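Local coordinates for putative nisin-resistance protein (Streptococcus agalactiae 515, PDB 4Y68) that probably confers resistance to the lantibiotic nisin by recognising and degrading it, as a lipoprotein of the S41 peptidase family, at residues S32-Y35 / G36-L40; Q60-E63 / K64-T68. All blocks are in the same frame, centred on the assembly; numbering follows the deposited sequence.

Interaction 1: residues S32-Y35 / G36-L40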
ATOM      1  N   SER A  32      29.448 -10.649  -1.094  1.00 28.05           N
ATOM      2  CA  SER A  32      28.762  -9.556  -1.756  1.00 28.75           C
ATOM      3  C   SER A  32      28.223  -9.944  -3.133  1.00 27.06           C
ATOM      4  O   SER A  32      27.133  -9.510  -3.509  1.00 25.55           O
ATOM      5  CB  SER A  32      29.692  -8.366  -1.865  1.00 30.01           C
ATOM      6  OG  SER A  32      30.079  -7.981  -0.563  1.00 30.64           O
ATOM      7  N   GLU A  33      28.953 -10.773  -3.876  1.00 27.51           N
ATOM      8  CA  GLU A  33      28.426 -11.273  -5.145  1.00 29.00           C
ATOM      9  C   GLU A  33      27.170 -12.127  -4.970  1.00 26.00           C
ATOM     10  O   GLU A  33      26.167 -11.885  -5.642  1.00 26.80           O
ATOM     11  CB  GLU A  33      29.467 -12.087  -5.902  1.00 26.31           C
ATOM     12  CG  GLU A  33      28.935 -12.638  -7.227  1.00 27.81           C
ATOM     13  CD  GLU A  33      29.985 -13.397  -8.039  1.00 34.09           C
ATOM     14  OE1 GLU A  33      31.113 -13.566  -7.537  1.00 35.24           O
ATOM     15  OE2 GLU A  33      29.676 -13.838  -9.177  1.00 34.92           O
ATOM     16  N   ARG A  34      27.246 -13.145  -4.122  1.00 24.01           N
ATOM     17  CA  ARG A  34      26.086 -13.984  -3.769  1.00 29.22           C
ATOM     18  C   ARG A  34      24.871 -13.129  -3.401  1.00 26.53           C
ATOM     19  O   ARG A  34      23.771 -13.338  -3.900  1.00 23.06           O
ATOM     20  CB  ARG A  34      26.422 -14.895  -2.572  1.00 33.27           C
ATOM     21  CG  ARG A  34      26.072 -16.377  -2.706  1.00 39.98           C
ATOM     22  CD  ARG A  34      24.602 -16.659  -2.595  1.00 37.15           C
ATOM     23  NE  ARG A  34      23.994 -16.780  -3.919  1.00 48.69           N
ATOM     24  CZ  ARG A  34      22.824 -17.377  -4.179  1.00 49.96           C
ATOM     25  NH1 ARG A  34      22.105 -17.936  -3.209  1.00 49.16           N
ATOM     26  NH2 ARG A  34      22.371 -17.420  -5.430  1.00 45.22           N
ATOM     27  N   TYR A  35      25.099 -12.178  -2.498  1.00 25.58           N
ATOM     28  CA  TYR A  35      24.054 -11.305  -1.994  1.00 24.93           C
ATOM     29  C   TYR A  35      23.353 -10.622  -3.165  1.00 26.50           C
ATOM     30  O   TYR A  35      22.127 -10.542  -3.196  1.00 23.70           O
ATOM     31  CB  TYR A  35      24.661 -10.303  -1.015  1.00 24.28           C
ATOM     32  CG  TYR A  35      23.731  -9.290  -0.378  1.00 23.56           C
ATOM     33  CD1 TYR A  35      23.335  -9.420   0.951  1.00 27.96           C
ATOM     34  CD2 TYR A  35      23.292  -8.173  -1.084  1.00 26.72           C
ATOM     35  CE1 TYR A  35      22.501  -8.482   1.551  1.00 26.09           C
ATOM     36  CE2 TYR A  35      22.453  -7.232  -0.501  1.00 22.80           C
ATOM     37  CZ  TYR A  35      22.062  -7.389   0.823  1.00 26.86           C
ATOM     38  OH  TYR A  35      21.252  -6.441   1.427  1.00 26.01           O
ATOM     39  N   GLY A  36      24.134 -10.183  -4.154  1.00 26.92           N
ATOM     40  CA  GLY A  36      23.570  -9.558  -5.333  1.00 23.47           C
ATOM     41  C   GLY A  36      22.811 -10.537  -6.210  1.00 22.54           C
ATOM     42  O   GLY A  36      21.783 -10.192  -6.796  1.00 21.18           O
ATOM     43  N   ARG A  37      23.310 -11.766  -6.301  1.00 22.16           N
ATOM     44  CA  ARG A  37      22.690 -12.761  -7.166  1.00 25.57           C
ATOM     45  C   ARG A  37      21.356 -13.263  -6.579  1.00 24.89           C
ATOM     46  O   ARG A  37      20.423 -13.592  -7.321  1.00 23.50           O
ATOM     47  CB  ARG A  37      23.647 -13.920  -7.422  1.00 24.88           C
ATOM     48  CG  ARG A  37      24.789 -13.548  -8.351  1.00 27.98           C
ATOM     49  CD  ARG A  37      25.746 -14.703  -8.548  1.00 31.19           C
ATOM     50  NE  ARG A  37      25.191 -15.750  -9.398  1.00 30.70           N
ATOM     51  CZ  ARG A  37      25.321 -15.777 -10.722  1.00 33.03           C
ATOM     52  NH1 ARG A  37      25.976 -14.805 -11.349  1.00 27.40           N
ATOM     53  NH2 ARG A  37      24.790 -16.776 -11.423  1.00 31.64           N
ATOM     54  N   VAL A  38      21.269 -13.279  -5.255  1.00 27.15           N
ATOM     55  CA  VAL A  38      20.030 -13.616  -4.560  1.00 25.94           C
ATOM     56  C   VAL A  38      18.923 -12.646  -4.946  1.00 22.13           C
ATOM     57  O   VAL A  38      17.787 -13.048  -5.154  1.00 22.48           O
ATOM     58  CB  VAL A  38      20.211 -13.591  -3.015  1.00 28.39           C
ATOM     59  CG1 VAL A  38      18.855 -13.403  -2.322  1.00 23.00           C
ATOM     60  CG2 VAL A  38      20.900 -14.858  -2.552  1.00 27.92           C
ATOM     61  N   ILE A  39      19.256 -11.365  -5.053  1.00 22.05           N
ATOM     62  CA  ILE A  39      18.250 -10.378  -5.439  1.00 21.23           C
ATOM     63  C   ILE A  39      17.813 -10.572  -6.894  1.00 21.22           C
ATOM     64  O   ILE A  39      16.638 -10.461  -7.214  1.00 22.75           O
ATOM     65  CB  ILE A  39      18.756  -8.942  -5.242  1.00 22.83           C
ATOM     66  CG1 ILE A  39      19.083  -8.701  -3.757  1.00 21.38           C
ATOM     67  CG2 ILE A  39      17.708  -7.933  -5.790  1.00 21.14           C
ATOM     68  CD1 ILE A  39      19.935  -7.436  -3.505  1.00 21.14           C
ATOM     69  N   LEU A  40      18.757 -10.893  -7.768  1.00 22.07           N
ATOM     70  CA  LEU A  40      18.436 -11.116  -9.173  1.00 24.11           C
ATOM     71  C   LEU A  40      17.523 -12.337  -9.342  1.00 23.81           C
ATOM     72  O   LEU A  40      16.561 -12.289 -10.112  1.00 22.07           O
ATOM     73  CB  LEU A  40      19.729 -11.257 -10.003  1.00 20.80           C
ATOM     74  CG  LEU A  40      20.608  -9.993 -10.062  1.00 19.30           C
ATOM     75  CD1 LEU A  40      21.917 -10.254 -10.802  1.00 23.23           C
ATOM     76  CD2 LEU A  40      19.864  -8.798 -10.714  1.00 19.99           C
TER
HETATM   77  O   HOH W   1      27.792 -12.917 -10.663  1.00 32.19           O

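Interaction 2: residues Q60-E63 / K64-T68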
ATOM      1  N   GLN A  60      22.627  -9.866 -17.127  1.00 28.79           N
ATOM      2  CA  GLN A  60      24.000 -10.271 -17.419  1.00 33.23           C
ATOM      3  C   GLN A  60      24.965  -9.152 -17.054  1.00 31.05           C
ATOM      4  O   GLN A  60      25.981  -9.387 -16.403  1.00 32.53           O
ATOM      5  CB  GLN A  60      24.152 -10.667 -18.898  1.00 33.12           C
ATOM      6  CG  GLN A  60      25.601 -10.807 -19.386  1.00 40.78           C
ATOM      7  CD  GLN A  60      26.191  -9.492 -19.927  1.00 44.61           C
ATOM      8  OE1 GLN A  60      25.460  -8.570 -20.341  1.00 41.40           O
ATOM      9  NE2 GLN A  60      27.522  -9.405 -19.924  1.00 44.52           N
ATOM     10  N   ARG A  61      24.633  -7.926 -17.446  1.00 32.26           N
ATOM     11  CA  ARG A  61      25.499  -6.795 -17.135  1.00 33.33           C
ATOM     12  C   ARG A  61      25.642  -6.626 -15.625  1.00 34.69           C
ATOM     13  O   ARG A  61      26.699  -6.239 -15.113  1.00 31.79           O
ATOM     14  CB  ARG A  61      24.959  -5.507 -17.752  1.00 33.66           C
ATOM     15  CG  ARG A  61      25.819  -4.302 -17.401  1.00 41.47           C
ATOM     16  CD  ARG A  61      25.510  -3.082 -18.275  1.00 50.06           C
ATOM     17  NE  ARG A  61      24.134  -2.624 -18.123  1.00 41.46           N
ATOM     18  CZ  ARG A  61      23.206  -2.717 -19.067  1.00 43.70           C
ATOM     19  NH1 ARG A  61      23.504  -3.236 -20.248  1.00 45.26           N
ATOM     20  NH2 ARG A  61      21.981  -2.279 -18.832  1.00 45.58           N
ATOM     21  N   SER A  62      24.561  -6.919 -14.911  1.00 30.10           N
ATOM     22  CA  SER A  62      24.563  -6.783 -13.468  1.00 29.97           C
ATOM     23  C   SER A  62      25.446  -7.857 -12.808  1.00 28.73           C
ATOM     24  O   SER A  62      26.242  -7.573 -11.919  1.00 28.86           O
ATOM     25  CB  SER A  62      23.123  -6.857 -12.967  1.00 31.15           C
ATOM     26  OG  SER A  62      23.092  -6.785 -11.566  1.00 33.93           O
ATOM     27  N   GLU A  63      25.307  -9.096 -13.269  1.00 30.56           N
ATOM     28  CA  GLU A  63      26.153 -10.197 -12.796  1.00 33.15           C
ATOM     29  C   GLU A  63      27.650  -9.950 -13.041  1.00 30.62           C
ATOM     30  O   GLU A  63      28.490 -10.304 -12.215  1.00 30.23           O
ATOM     31  CB  GLU A  63      25.722 -11.505 -13.458  1.00 28.02           C
ATOM     32  CG  GLU A  63      24.365 -11.962 -12.995  1.00 28.55           C
ATOM     33  CD  GLU A  63      23.785 -13.030 -13.867  1.00 30.91           C
ATOM     34  OE1 GLU A  63      24.343 -13.254 -14.954  1.00 35.95           O
ATOM     35  OE2 GLU A  63      22.766 -13.645 -13.475  1.00 33.63           O
ATOM     36  N   LYS A  64      27.981  -9.322 -14.163  1.00 33.33           N
ATOM     37  CA  LYS A  64      29.384  -9.030 -14.472  1.00 30.42           C
ATOM     38  C   LYS A  64      29.959  -8.064 -13.440  1.00 32.21           C
ATOM     39  O   LYS A  64      31.029  -8.311 -12.886  1.00 35.15           O
ATOM     40  CB  LYS A  64      29.536  -8.472 -15.893  1.00 31.60           C
ATOM     41  CG  LYS A  64      30.976  -8.102 -16.266  1.00 40.21           C
ATOM     42  CD  LYS A  64      31.174  -7.995 -17.775  1.00 48.21           C
ATOM     43  CE  LYS A  64      31.666  -6.606 -18.203  1.00 51.07           C
ATOM     44  NZ  LYS A  64      32.034  -6.546 -19.659  1.00 54.09           N
ATOM     45  N   LYS A  65      29.237  -6.986 -13.146  1.00 30.72           N
ATOM     46  CA  LYS A  65      29.682  -6.074 -12.095  1.00 30.43           C
ATOM     47  C   LYS A  65      29.745  -6.772 -10.721  1.00 32.30           C
ATOM     48  O   LYS A  65      30.649  -6.504  -9.931  1.00 31.31           O
ATOM     49  CB  LYS A  65      28.759  -4.845 -12.024  1.00 31.41           C
ATOM     50  CG  LYS A  65      28.622  -4.088 -13.350  1.00 31.48           C
ATOM     51  CD  LYS A  65      28.020  -2.698 -13.125  1.00 36.59           C
ATOM     52  CE  LYS A  65      27.984  -1.873 -14.417  1.00 48.20           C
ATOM     53  NZ  LYS A  65      26.865  -2.245 -15.348  1.00 48.98           N
ATOM     54  N   LEU A  66      28.787  -7.656 -10.427  1.00 29.40           N
ATOM     55  CA  LEU A  66      28.736  -8.262  -9.097  1.00 28.48           C
ATOM     56  C   LEU A  66      29.986  -9.105  -8.802  1.00 31.46           C
ATOM     57  O   LEU A  66      30.344  -9.281  -7.648  1.00 31.13           O
ATOM     58  CB  LEU A  66      27.471  -9.121  -8.930  1.00 26.52           C
ATOM     59  CG  LEU A  66      26.132  -8.411  -8.701  1.00 25.19           C
ATOM     60  CD1 LEU A  66      25.005  -9.435  -8.552  1.00 26.85           C
ATOM     61  CD2 LEU A  66      26.192  -7.528  -7.483  1.00 22.97           C
ATOM     62  N   LYS A  67      30.653  -9.611  -9.841  1.00 33.01           N
ATOM     63  CA  LYS A  67      31.838 -10.451  -9.648  1.00 35.54           C
ATOM     64  C   LYS A  67      32.921  -9.723  -8.845  1.00 35.73           C
ATOM     65  O   LYS A  67      33.670 -10.345  -8.101  1.00 35.24           O
ATOM     66  CB  LYS A  67      32.426 -10.921 -10.995  1.00 37.73           C
ATOM     67  CG  LYS A  67      31.456 -11.666 -11.916  1.00 36.96           C
ATOM     68  CD  LYS A  67      32.009 -13.021 -12.385  1.00 43.47           C
ATOM     69  CE  LYS A  67      32.263 -13.962 -11.198  1.00 52.93           C
ATOM     70  NZ  LYS A  67      31.479 -15.238 -11.276  1.00 57.68           N
ATOM     71  N   THR A  68      32.993  -8.405  -8.976  1.00 33.45           N
ATOM     72  CA  THR A  68      33.994  -7.656  -8.223  1.00 36.71           C
ATOM     73  C   THR A  68      33.399  -6.770  -7.138  1.00 37.93           C
ATOM     74  O   THR A  68      34.081  -5.875  -6.637  1.00 38.80           O
ATOM     75  CB  THR A  68      34.859  -6.767  -9.155  1.00 40.08           C
ATOM     76  OG1 THR A  68      34.021  -5.866  -9.901  1.00 35.11           O
ATOM     77  CG2 THR A  68      35.669  -7.638 -10.117  1.00 42.27           C
TER

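Interaction 1: residues S32-Y35 / G36-L40
Successive i to i+4 backbone bonds tie S32 to G36, E33 to R37 and R34 to V38, the last the shortest, with V38 N 2.8 Å from R34 O and a C=O...N angle of 168°. These are the opening turns of the alpha-helix 32-46, one of three helices that pack together near the N-terminus, and each i, i+4 pair of side chains shares a flank, the three pairs lying on three different flanks. E33 and R37 run side by side in the same direction, E33 CG resting 4.0 Å from R37 CD. Their charged ends do not pair directly: E33 OE2 and R37 NH1 are 4.4 Å apart, the planes of carboxylate and guanidinium are turned 77° to each other, and no N-H points at the oxygen. A water spans the interval instead, donating a hydrogen bond to E33 OE2, while K67 adds a salt bridge to the same oxygen. On another flank R34, bent at its second and third torsions, crosses V38 at about a right angle and folds its guanidinium over the methyl CG2. That methyl sits over one face, displaced toward the rim, with V38 CG2 3.4 Å from R34 NH1, while the other terminal nitrogen, NH2, makes a long, weak ion pair with D41. The inner flank belongs to Y35 and I39. With CG anti to the backbone N (chi1 180°), the Y35 ring is sent out to stack on Y72, and its OH bonds to D264 and R76, so the buried hydroxyl is satisfied. I39 crosses obliquely, its CD1 3.9 Å from CE2 of Y35, and goes on to V79 and V83 of helix 72-87. The bridging water accepts the N-H of R37 NH1 at 2.7 Å, lying in the plane of the guanidinium at its edge.

Interaction 2: residues Q60-E63 / K64-T68
R61 and K65 lie alongside each other and point the same way, and K65 NZ presses on the aliphatic part of the arginine, 3.1 Å from R61 CG. This is shorter than a comfortable amine-to-methylene contact, so the exact place of the lysine tip is doubtful. The chain of K65 is extended until its last torsion, where a bend (chi4 78°) turns NZ back over the preceding turn. As modelled, the amine lies at the edge of the R61 guanidinium, in its plane, with K65 NZ 3.9 Å from R61 NE; if that placement holds, the two like charges would be expected to repel. The arginine has a counter-charge in E81, to which its NH2 forms a salt bridge. On a different side of the helix L66 folds back on the carbonyl of S62, its CG 3.3 Å from S62 O, while S62 O also accepts a hydrogen bond from L66 N at 3.0 Å. All this takes place in the final turns of helix 55-66, the second of the three helices that pack together near the N-terminus. The regular i to i+4 ladder runs from Q60 O to K64 N, R61 O to K65 N and S62 O to L66 N. Its next rung slackens: K67 N reaches E63 O at 3.3 Å with an N-H...O angle of only 134°, a weak bond, and K67 CG crowds the same oxygen at 3.3 Å. Further out, E63 keeps its carboxylate on its own helix through a salt bridge from OE2 to R59 NE. S62, buried, faces V79 of helix 72-87 and L40 of helix 32-46. L66 inserts between those same two helices, meeting S75 and I78 on the one and L40 on the other.

Overall arrangement
Interaction 1 comes first along the chain, at the start of helix 32-46, and interaction 2 follows on the next helix, 55-66, near its end; their centres are about 10 Å apart. The two helices meet here directly: L66 CD1 packs 3.4 Å from G36 C, where the absence of a side chain lets the methyl approach the backbone, and the salt bridge of K67 NZ to E33 OE2 (3.1 Å) joins the two interactions. Helix 72-87 touches both, which makes a compact three-helix unit. The centres lie about 27 and 32 Å from that of the chain, on the same side, so the pair belongs to a peripheral helical region of the peptidase.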